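Local coordinates for protein predicted ATPase of the ABC class (Vibrio vulnificus, PDB 5D6A) that is a predicted ABC-class ATPase that binds the ATP analogue AMP-PNP and so probably binds and hydrolyses ATP, at residues 106-117 with 139-147; 530-541 with 553-561. All coordinates share one frame; numbering follows the deposited sequence.

Contact 1. Residues 106-117 with 139-147; sequences FAEFAKQENAIA and ELRFRVNLP
F106 sets the end of its ring against F142, and this aromatic pair forms the tightly packed half of the contact. F106 CZ lies over one face of the F142 ring, 4.1 Å from F142 CD1, yet the ring planes meet at 35° with centroids 5.1 Å apart, so the geometry is oblique. The F106 side chain reaches the strand because its CG stands anti to the backbone N (chi1 -179°). From there F106 CD2 also touches L140 CD1 at 4.1 Å. I116 adds its CG2 branch to the same apolar side, facing F142 CD2 at 4.4 Å; F106, I116, L140, F142 and V144 are all buried.

Beside this apolar cluster the backbones form a short antiparallel pairing. A117 and R143 make a hydrogen-bonded pair: R143 N gives a nearly straight bond to A117 O (2.8 Å, 175° at the hydrogen), and A117 N returns a longer one to R143 O (3.1 Å). I116 and V144 are the adjacent non-hydrogen-bonded pair. One residue further, past the end of the strands, N145 N donates to A115 O at 2.7 Å, and that oxygen also receives a CA-H...O contact from V144.

The other side is looser and nearer solvent. A117 is exposed, and R143 starts on the same face of the sheet but carries its guanidinium away from 106-117 to a salt bridge with D550. After helix 92-109 and a short linker, a type I turn from E113 to I116 leads into strand 116-117.

That strand borders 137-144 within an antiparallel sheet, where 71-78 and 131-133 also pair with 137-144. Helix 155-172 closes over the apolar side, F169 touching I116 and L166 touching F142.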
loop_
_atom_site.group_PDB
_atom_site.type_symbol
_atom_site.label_atom_id
_atom_site.label_comp_id
_atom_site.label_asym_id
_atom_site.label_seq_id
_atom_site.Cartn_x
_atom_site.Cartn_y
_atom_site.Cartn_z
ATOM N N PHE A 106 17.044 15.979 -21.941
ATOM C CA PHE A 106 15.895 16.076 -22.832
ATOM C C PHE A 106 14.664 16.555 -22.064
ATOM O O PHE A 106 13.865 17.333 -22.584
ATOM C CB PHE A 106 15.610 14.718 -23.475
ATOM C CG PHE A 106 14.459 14.732 -24.437
ATOM C CD1 PHE A 106 13.162 14.508 -23.995
ATOM C CD2 PHE A 106 14.670 14.962 -25.786
ATOM C CE1 PHE A 106 12.097 14.519 -24.880
ATOM C CE2 PHE A 106 13.608 14.973 -26.678
ATOM C CZ PHE A 106 12.321 14.751 -26.225
ATOM N N ALA A 107 14.515 16.078 -20.831
ATOM C CA ALA A 107 13.387 16.472 -19.989
ATOM C C ALA A 107 13.496 17.941 -19.607
ATOM O O ALA A 107 12.495 18.655 -19.561
ATOM C CB ALA A 107 13.325 15.607 -18.739
ATOM N N GLU A 108 14.723 18.381 -19.340
ATOM C CA GLU A 108 14.994 19.763 -18.948
ATOM C C GLU A 108 14.707 20.737 -20.089
ATOM O O GLU A 108 14.061 21.765 -19.878
ATOM C CB GLU A 108 16.448 19.905 -18.479
ATOM C CG GLU A 108 16.818 21.279 -17.932
ATOM C CD GLU A 108 16.064 21.653 -16.663
ATOM O OE1 GLU A 108 15.367 20.791 -16.081
ATOM O OE2 GLU A 108 16.179 22.825 -16.239
ATOM N N PHE A 109 15.181 20.420 -21.294
ATOM C CA PHE A 109 14.937 21.289 -22.446
ATOM C C PHE A 109 13.457 21.303 -22.812
ATOM O O PHE A 109 12.978 22.266 -23.400
ATOM C CB PHE A 109 15.740 20.865 -23.686
ATOM C CG PHE A 109 17.230 20.842 -23.485
ATOM C CD1 PHE A 109 17.898 21.949 -22.980
ATOM C CD2 PHE A 109 17.976 19.743 -23.882
ATOM C CE1 PHE A 109 19.274 21.933 -22.814
ATOM C CE2 PHE A 109 19.351 19.722 -23.725
ATOM C CZ PHE A 109 20.002 20.818 -23.191
ATOM N N ALA A 110 12.740 20.238 -22.451
ATOM C CA ALA A 110 11.317 20.111 -22.772
ATOM C C ALA A 110 10.358 20.516 -21.645
ATOM O O ALA A 110 9.186 20.139 -21.680
ATOM C CB ALA A 110 11.018 18.685 -23.217
ATOM N N LYS A 111 10.836 21.270 -20.654
ATOM C CA LYS A 111 9.959 21.719 -19.565
ATOM C C LYS A 111 8.927 22.718 -20.068
ATOM O O LYS A 111 7.762 22.660 -19.677
ATOM C CB LYS A 111 10.751 22.380 -18.442
ATOM C CG LYS A 111 11.675 21.458 -17.672
ATOM C CD LYS A 111 12.359 22.195 -16.527
ATOM C CE LYS A 111 13.183 23.382 -17.012
ATOM N NZ LYS A 111 13.911 24.056 -15.903
ATOM N N GLN A 112 9.360 23.637 -20.931
ATOM C CA GLN A 112 8.460 24.660 -21.475
ATOM C C GLN A 112 7.414 24.068 -22.425
ATOM O O GLN A 112 6.503 24.768 -22.857
ATOM C CB GLN A 112 9.234 25.792 -22.181
ATOM C CG GLN A 112 10.112 26.658 -21.277
ATOM C CD GLN A 112 11.408 25.991 -20.838
ATOM O OE1 GLN A 112 11.743 24.892 -21.282
ATOM N NE2 GLN A 112 12.153 26.668 -19.971
ATOM N N GLU A 113 7.551 22.789 -22.759
ATOM C CA GLU A 113 6.579 22.138 -23.621
ATOM C C GLU A 113 6.085 20.891 -22.894
ATOM O O GLU A 113 6.604 19.790 -23.091
ATOM C CB GLU A 113 7.206 21.789 -24.970
ATOM C CG GLU A 113 6.190 21.421 -26.036
ATOM C CD GLU A 113 5.274 22.580 -26.382
ATOM O OE1 GLU A 113 4.102 22.326 -26.716
ATOM O OE2 GLU A 113 5.717 23.747 -26.295
ATOM N N ASN A 114 5.079 21.081 -22.043
ATOM C CA ASN A 114 4.518 19.987 -21.235
ATOM C C ASN A 114 3.831 18.867 -22.025
ATOM O O ASN A 114 3.571 17.794 -21.479
ATOM C CB ASN A 114 3.565 20.538 -20.166
ATOM C CG ASN A 114 2.401 21.309 -20.754
ATOM O OD1 ASN A 114 2.196 21.326 -21.968
ATOM N ND2 ASN A 114 1.630 21.955 -19.891
ATOM N N ALA A 115 3.532 19.118 -23.298
ATOM C CA ALA A 115 2.916 18.098 -24.146
ATOM C C ALA A 115 3.902 16.949 -24.364
ATOM O O ALA A 115 3.506 15.817 -24.643
ATOM C CB ALA A 115 2.490 18.694 -25.477
ATOM N N ILE A 116 5.189 17.259 -24.236
ATOM C CA ILE A 116 6.248 16.274 -24.388
ATOM C C ILE A 116 6.642 15.756 -23.014
ATOM O O ILE A 116 6.722 16.523 -22.056
ATOM C CB ILE A 116 7.481 16.889 -25.073
ATOM C CG1 ILE A 116 7.100 17.408 -26.463
ATOM C CG2 ILE A 116 8.608 15.865 -25.168
ATOM C CD1 ILE A 116 8.220 18.121 -27.187
ATOM N N ALA A 117 6.884 14.453 -22.922
ATOM C CA ALA A 117 7.273 13.838 -21.660
ATOM C C ALA A 117 8.135 12.602 -21.885
ATOM O O ALA A 117 7.851 11.792 -22.763
ATOM C CB ALA A 117 6.039 13.475 -20.849
ATOM N N GLU A 139 18.947 6.183 -29.524
ATOM C CA GLU A 139 17.498 6.138 -29.697
ATOM C C GLU A 139 16.794 6.732 -28.483
ATOM O O GLU A 139 17.111 6.395 -27.342
ATOM C CB GLU A 139 17.007 4.707 -29.942
ATOM C CG GLU A 139 15.494 4.607 -30.102
ATOM C CD GLU A 139 15.005 3.206 -30.419
ATOM O OE1 GLU A 139 15.835 2.325 -30.732
ATOM O OE2 GLU A 139 13.776 2.990 -30.363
ATOM N N LEU A 140 15.838 7.621 -28.748
ATOM C CA LEU A 140 15.052 8.263 -27.707
ATOM C C LEU A 140 13.623 7.777 -27.799
ATOM O O LEU A 140 13.077 7.644 -28.897
ATOM C CB LEU A 140 15.056 9.778 -27.883
ATOM C CG LEU A 140 16.411 10.472 -27.929
ATOM C CD1 LEU A 140 16.198 11.962 -28.143
ATOM C CD2 LEU A 140 17.214 10.208 -26.664
ATOM N N ARG A 141 13.020 7.512 -26.647
ATOM C CA ARG A 141 11.636 7.076 -26.585
ATOM C C ARG A 141 10.915 7.960 -25.586
ATOM O O ARG A 141 11.387 8.151 -24.465
ATOM C CB ARG A 141 11.541 5.610 -26.188
ATOM C CG ARG A 141 12.234 4.672 -27.161
ATOM C CD ARG A 141 11.932 3.227 -26.815
ATOM N NE ARG A 141 12.593 2.291 -27.713
ATOM C CZ ARG A 141 12.567 0.970 -27.565
ATOM N NH1 ARG A 141 11.917 0.415 -26.546
ATOM N NH2 ARG A 141 13.202 0.199 -28.434
ATOM N N PHE A 142 9.771 8.495 -25.997
ATOM C CA PHE A 142 9.012 9.416 -25.166
ATOM C C PHE A 142 7.562 9.513 -25.626
ATOM O O PHE A 142 7.170 8.884 -26.609
ATOM C CB PHE A 142 9.680 10.797 -25.223
ATOM C CG PHE A 142 9.931 11.281 -26.621
ATOM C CD1 PHE A 142 11.110 10.957 -27.276
ATOM C CD2 PHE A 142 8.983 12.040 -27.290
ATOM C CE1 PHE A 142 11.344 11.388 -28.569
ATOM C CE2 PHE A 142 9.210 12.476 -28.583
ATOM C CZ PHE A 142 10.393 12.147 -29.224
ATOM N N ARG A 143 6.774 10.306 -24.904
ATOM C CA ARG A 143 5.365 10.504 -25.228
ATOM C C ARG A 143 5.090 11.938 -25.673
ATOM O O ARG A 143 5.845 12.855 -25.349
ATOM C CB ARG A 143 4.497 10.186 -24.014
ATOM C CG ARG A 143 4.566 8.747 -23.532
ATOM C CD ARG A 143 3.715 8.596 -22.283
ATOM N NE ARG A 143 3.634 7.222 -21.785
ATOM C CZ ARG A 143 2.697 6.335 -22.128
ATOM N NH1 ARG A 143 1.735 6.649 -22.996
ATOM N NH2 ARG A 143 2.724 5.117 -21.599
ATOM N N VAL A 144 4.007 12.115 -26.424
ATOM C CA VAL A 144 3.584 13.431 -26.902
ATOM C C VAL A 144 2.063 13.521 -26.813
ATOM O O VAL A 144 1.352 12.861 -27.568
ATOM C CB VAL A 144 4.024 13.694 -28.358
ATOM C CG1 VAL A 144 3.474 15.026 -28.859
ATOM C CG2 VAL A 144 5.541 13.661 -28.474
ATOM N N ASN A 145 1.571 14.330 -25.882
ATOM C CA ASN A 145 0.137 14.503 -25.704
ATOM C C ASN A 145 -0.411 15.401 -26.816
ATOM O O ASN A 145 -0.276 16.623 -26.764
ATOM C CB ASN A 145 -0.156 15.095 -24.323
ATOM C CG ASN A 145 -1.634 15.111 -23.992
ATOM O OD1 ASN A 145 -2.471 14.697 -24.793
ATOM N ND2 ASN A 145 -1.962 15.583 -22.800
ATOM N N LEU A 146 -1.022 14.779 -27.822
ATOM C CA LEU A 146 -1.569 15.505 -28.971
ATOM C C LEU A 146 -2.740 16.409 -28.561
ATOM O O LEU A 146 -3.690 15.944 -27.927
ATOM C CB LEU A 146 -2.000 14.515 -30.058
ATOM C CG LEU A 146 -0.884 13.606 -30.595
ATOM C CD1 LEU A 146 -1.440 12.582 -31.570
ATOM C CD2 LEU A 146 0.221 14.420 -31.253
ATOM N N PRO A 147 -2.676 17.704 -28.934
ATOM C CA PRO A 147 -3.685 18.695 -28.558
ATOM C C PRO A 147 -4.945 18.716 -29.416
ATOM O O PRO A 147 -4.978 18.152 -30.511
ATOM C CB PRO A 147 -2.935 20.013 -28.731
ATOM C CG PRO A 147 -2.031 19.753 -29.885
ATOM C CD PRO A 147 -1.632 18.302 -29.788
#

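Contact 2. Residues 530-541 with 553-561. Unlike the reference sequence in segment 530-541: S534 (reference Asn).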
loop_
_atom_site.group_PDB
_atom_site.type_symbol
_atom_site.label_atom_id
_atom_site.label_comp_id
_atom_site.label_asym_id
_atom_site.label_seq_id
_atom_site.Cartn_x
_atom_site.Cartn_y
_atom_site.Cartn_z
ATOM N N ALA A 530 14.211 -18.978 -13.039
ATOM C CA ALA A 530 15.135 -17.896 -12.702
ATOM C C ALA A 530 16.270 -17.810 -13.725
ATOM O O ALA A 530 16.650 -16.718 -14.149
ATOM C CB ALA A 530 15.692 -18.094 -11.302
ATOM N N LYS A 531 16.803 -18.967 -14.112
ATOM C CA LYS A 531 17.881 -19.039 -15.100
ATOM C C LYS A 531 17.369 -18.562 -16.454
ATOM O O LYS A 531 18.058 -17.831 -17.161
ATOM C CB LYS A 531 18.406 -20.473 -15.211
ATOM C CG LYS A 531 19.503 -20.691 -16.248
ATOM C CD LYS A 531 19.802 -22.177 -16.401
ATOM C CE LYS A 531 20.810 -22.466 -17.506
ATOM N NZ LYS A 531 22.161 -21.907 -17.224
ATOM N N GLN A 532 16.155 -18.980 -16.806
ATOM C CA GLN A 532 15.543 -18.587 -18.075
ATOM C C GLN A 532 15.360 -17.073 -18.125
ATOM O O GLN A 532 15.728 -16.426 -19.103
ATOM C CB GLN A 532 14.186 -19.272 -18.253
ATOM C CG GLN A 532 13.574 -19.092 -19.633
ATOM C CD GLN A 532 12.171 -19.663 -19.736
ATOM O OE1 GLN A 532 11.486 -19.861 -18.726
ATOM N NE2 GLN A 532 11.725 -19.918 -20.964
ATOM N N ILE A 533 14.790 -16.519 -17.058
ATOM C CA ILE A 533 14.555 -15.079 -16.955
ATOM C C ILE A 533 15.862 -14.303 -17.084
ATOM O O ILE A 533 15.926 -13.287 -17.781
ATOM C CB ILE A 533 13.866 -14.725 -15.619
ATOM C CG1 ILE A 533 12.451 -15.313 -15.585
ATOM C CG2 ILE A 533 13.792 -13.212 -15.436
ATOM C CD1 ILE A 533 11.787 -15.257 -14.226
ATOM N N SER A 534 16.903 -14.791 -16.414
ATOM C CA SER A 534 18.212 -14.146 -16.456
ATOM C C SER A 534 18.749 -14.092 -17.889
ATOM O O SER A 534 19.325 -13.087 -18.309
ATOM C CB SER A 534 19.194 -14.893 -15.551
ATOM O OG SER A 534 20.457 -14.253 -15.528
ATOM N N GLU A 535 18.547 -15.178 -18.630
ATOM C CA GLU A 535 18.996 -15.269 -20.022
ATOM C C GLU A 535 18.170 -14.381 -20.958
ATOM O O GLU A 535 18.687 -13.890 -21.958
ATOM C CB GLU A 535 18.970 -16.724 -20.494
ATOM C CG GLU A 535 19.994 -17.604 -19.792
ATOM C CD GLU A 535 19.880 -19.076 -20.155
ATOM O OE1 GLU A 535 18.892 -19.461 -20.816
ATOM O OE2 GLU A 535 20.780 -19.852 -19.764
ATOM N N LEU A 536 16.894 -14.179 -20.634
ATOM C CA LEU A 536 16.024 -13.321 -21.446
ATOM C C LEU A 536 16.442 -11.860 -21.317
ATOM O O LEU A 536 16.317 -11.084 -22.268
ATOM C CB LEU A 536 14.559 -13.471 -21.031
ATOM C CG LEU A 536 13.919 -14.848 -21.230
ATOM C CD1 LEU A 536 12.533 -14.879 -20.606
ATOM C CD2 LEU A 536 13.859 -15.219 -22.703
ATOM N N LEU A 537 16.942 -11.497 -20.137
ATOM C CA LEU A 537 17.397 -10.138 -19.855
ATOM C C LEU A 537 18.918 -10.033 -20.048
ATOM O O LEU A 537 19.598 -9.302 -19.322
ATOM C CB LEU A 537 17.022 -9.760 -18.419
ATOM C CG LEU A 537 15.534 -9.830 -18.051
ATOM C CD1 LEU A 537 15.347 -9.702 -16.546
ATOM C CD2 LEU A 537 14.724 -8.776 -18.793
ATOM N N GLY A 538 19.438 -10.750 -21.042
ATOM C CA GLY A 538 20.874 -10.776 -21.308
ATOM C C GLY A 538 21.413 -9.620 -22.130
ATOM O O GLY A 538 21.767 -9.791 -23.299
ATOM N N ASP A 539 21.468 -8.440 -21.515
ATOM C CA ASP A 539 22.006 -7.218 -22.135
ATOM C C ASP A 539 21.128 -6.667 -23.273
ATOM O O ASP A 539 20.933 -5.456 -23.368
ATOM C CB ASP A 539 23.454 -7.443 -22.596
ATOM C CG ASP A 539 24.227 -6.138 -22.772
ATOM O OD1 ASP A 539 23.607 -5.090 -23.051
ATOM O OD2 ASP A 539 25.469 -6.165 -22.630
ATOM N N ALA A 540 20.613 -7.543 -24.135
ATOM C CA ALA A 540 19.709 -7.115 -25.209
ATOM C C ALA A 540 18.252 -7.342 -24.769
ATOM O O ALA A 540 17.377 -7.626 -25.587
ATOM C CB ALA A 540 20.010 -7.879 -26.489
ATOM N N TRP A 541 18.012 -7.193 -23.467
ATOM C CA TRP A 541 16.702 -7.405 -22.848
ATOM C C TRP A 541 15.522 -6.676 -23.499
ATOM O O TRP A 541 14.394 -7.174 -23.484
ATOM C CB TRP A 541 16.777 -6.980 -21.376
ATOM C CG TRP A 541 17.002 -5.504 -21.186
ATOM C CD1 TRP A 541 18.186 -4.827 -21.307
ATOM C CD2 TRP A 541 16.017 -4.525 -20.836
ATOM N NE1 TRP A 541 17.994 -3.489 -21.054
ATOM C CE2 TRP A 541 16.673 -3.276 -20.766
ATOM C CE3 TRP A 541 14.642 -4.581 -20.579
ATOM C CZ2 TRP A 541 16.004 -2.099 -20.448
ATOM C CZ3 TRP A 541 13.979 -3.409 -20.261
ATOM C CH2 TRP A 541 14.660 -2.185 -20.199
ATOM N N LYS A 553 15.171 -2.288 -17.021
ATOM C CA LYS A 553 15.577 -3.665 -16.742
ATOM C C LYS A 553 15.336 -4.037 -15.287
ATOM O O LYS A 553 15.897 -3.413 -14.385
ATOM C CB LYS A 553 17.050 -3.923 -17.080
ATOM C CG LYS A 553 17.486 -5.341 -16.703
ATOM C CD LYS A 553 18.956 -5.641 -16.956
ATOM C CE LYS A 553 19.276 -5.678 -18.435
ATOM N NZ LYS A 553 20.658 -6.169 -18.699
ATOM N N PRO A 554 14.499 -5.062 -15.054
ATOM C CA PRO A 554 14.228 -5.522 -13.708
ATOM C C PRO A 554 15.176 -6.647 -13.325
ATOM O O PRO A 554 15.760 -7.281 -14.205
ATOM C CB PRO A 554 12.813 -6.071 -13.826
ATOM C CG PRO A 554 12.771 -6.642 -15.204
ATOM C CD PRO A 554 13.708 -5.814 -16.046
ATOM N N ARG A 555 15.336 -6.887 -12.028
ATOM C CA ARG A 555 16.181 -7.978 -11.567
ATOM C C ARG A 555 15.438 -9.294 -11.775
ATOM O O ARG A 555 14.218 -9.348 -11.602
ATOM C CB ARG A 555 16.502 -7.839 -10.085
ATOM C CG ARG A 555 17.242 -6.573 -9.702
ATOM C CD ARG A 555 17.697 -6.657 -8.255
ATOM N NE ARG A 555 16.575 -6.774 -7.328
ATOM C CZ ARG A 555 16.701 -7.014 -6.025
ATOM N NH1 ARG A 555 17.901 -7.187 -5.475
ATOM N NH2 ARG A 555 15.617 -7.096 -5.265
ATOM N N PRO A 556 16.164 -10.360 -12.154
ATOM C CA PRO A 556 15.522 -11.667 -12.321
ATOM C C PRO A 556 14.794 -12.105 -11.053
ATOM O O PRO A 556 13.706 -12.675 -11.121
ATOM C CB PRO A 556 16.698 -12.604 -12.600
ATOM C CG PRO A 556 17.741 -11.735 -13.204
ATOM C CD PRO A 556 17.565 -10.365 -12.609
ATOM N N ILE A 557 15.400 -11.822 -9.905
ATOM C CA ILE A 557 14.814 -12.181 -8.620
ATOM C C ILE A 557 13.494 -11.437 -8.388
ATOM O O ILE A 557 12.592 -11.961 -7.741
ATOM C CB ILE A 557 15.807 -11.934 -7.453
ATOM C CG1 ILE A 557 15.280 -12.560 -6.158
ATOM C CG2 ILE A 557 16.094 -10.446 -7.272
ATOM C CD1 ILE A 557 16.244 -12.466 -4.994
ATOM N N ASP A 558 13.376 -10.225 -8.923
ATOM C CA ASP A 558 12.140 -9.451 -8.775
ATOM C C ASP A 558 11.021 -9.988 -9.675
ATOM O O ASP A 558 9.854 -9.984 -9.285
ATOM C CB ASP A 558 12.394 -7.961 -9.031
ATOM C CG ASP A 558 13.231 -7.311 -7.933
ATOM O OD1 ASP A 558 13.190 -7.787 -6.777
ATOM O OD2 ASP A 558 13.921 -6.312 -8.219
ATOM N N VAL A 559 11.378 -10.451 -10.871
ATOM C CA VAL A 559 10.398 -11.025 -11.796
ATOM C C VAL A 559 9.784 -12.261 -11.136
ATOM O O VAL A 559 8.569 -12.473 -11.194
ATOM C CB VAL A 559 11.040 -11.428 -13.137
ATOM C CG1 VAL A 559 10.018 -12.094 -14.046
ATOM C CG2 VAL A 559 11.640 -10.216 -13.831
HETATM N N MSE A 560 10.640 -13.062 -10.501
HETATM C CA MSE A 560 10.207 -14.267 -9.794
HETATM C C MSE A 560 9.347 -13.875 -8.630
HETATM O O MSE A 560 8.272 -14.438 -8.428
HETATM C CB MSE A 560 11.404 -15.057 -9.263
HETATM C CG MSE A 560 12.140 -15.826 -10.357
HETATM SE SE MSE A 560 10.919 -17.068 -11.281
HETATM C CE MSE A 560 10.434 -18.223 -9.759
ATOM N N ALA A 561 9.813 -12.902 -7.854
ATOM C CA ALA A 561 9.061 -12.423 -6.699
ATOM C C ALA A 561 7.636 -12.041 -7.105
ATOM O O ALA A 561 6.668 -12.430 -6.450
ATOM C CB ALA A 561 9.769 -11.237 -6.060
#
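I533 and V559 point at each other tip to tip, I533 CD1 meeting V559 CG1 at 3.6 Å. The same CD1 meets the selenium of selenomethionine M560, whose side chain crosses that of I533 obliquely. The other branch of I533, CG2, stands anti to the backbone N and rests on P556, 3.9 Å from P556 CA. One isoleucine thus touches three residues of the first turns of helix 556-564. P556 in turn lays its CG beside S534, 4.2 Å from S534 CB. The axes of the short helical segments 530-536 and 556-561 are 9.2 Å apart at closest and run at 127°, closer to antiparallel than to parallel.

Beyond the helix end, L537 crosses P554 at about a right angle, with L537 CD2 and P554 CD 4.2 Å apart. K553 extends over one face of the W541 indole, its CB 3.7 Å above the ring plane. A bend at chi3 (-68°) turns NZ toward L537 O, a weak hydrogen bond at 3.4 Å.

The contact thus packs two helices of the MRB1590 C-terminal domain, with the loop after 530-536 laid against K553 and P554 ahead of helix 556-564. Around the pair, helix 506-519 packs V515 against L537 and W516 against V559, while M301 of strand 301-302 touches I557 and D558 on helix 556-564.

In the fold
Contact 1 belongs to the N-terminal domain of this ABC-class ATPase and contact 2 to the MRB1590 C-terminal domain. They follow one another along the chain, their centres about 30 Å apart and their nearest atoms about 7 Å apart without touching. Residues between the two segments of either contact connect them: H548, which like D550, the partner of R143, comes from between 530-541 and 553-561, accepts a hydrogen bond on its O from R141 of contact 1. In return D127, from between 106-117 and 139-147, pairs backbone to backbone with K553 of contact 2. The AMP-PNP pocket draws its residues from 217 to 428, so neither contact contributes to it.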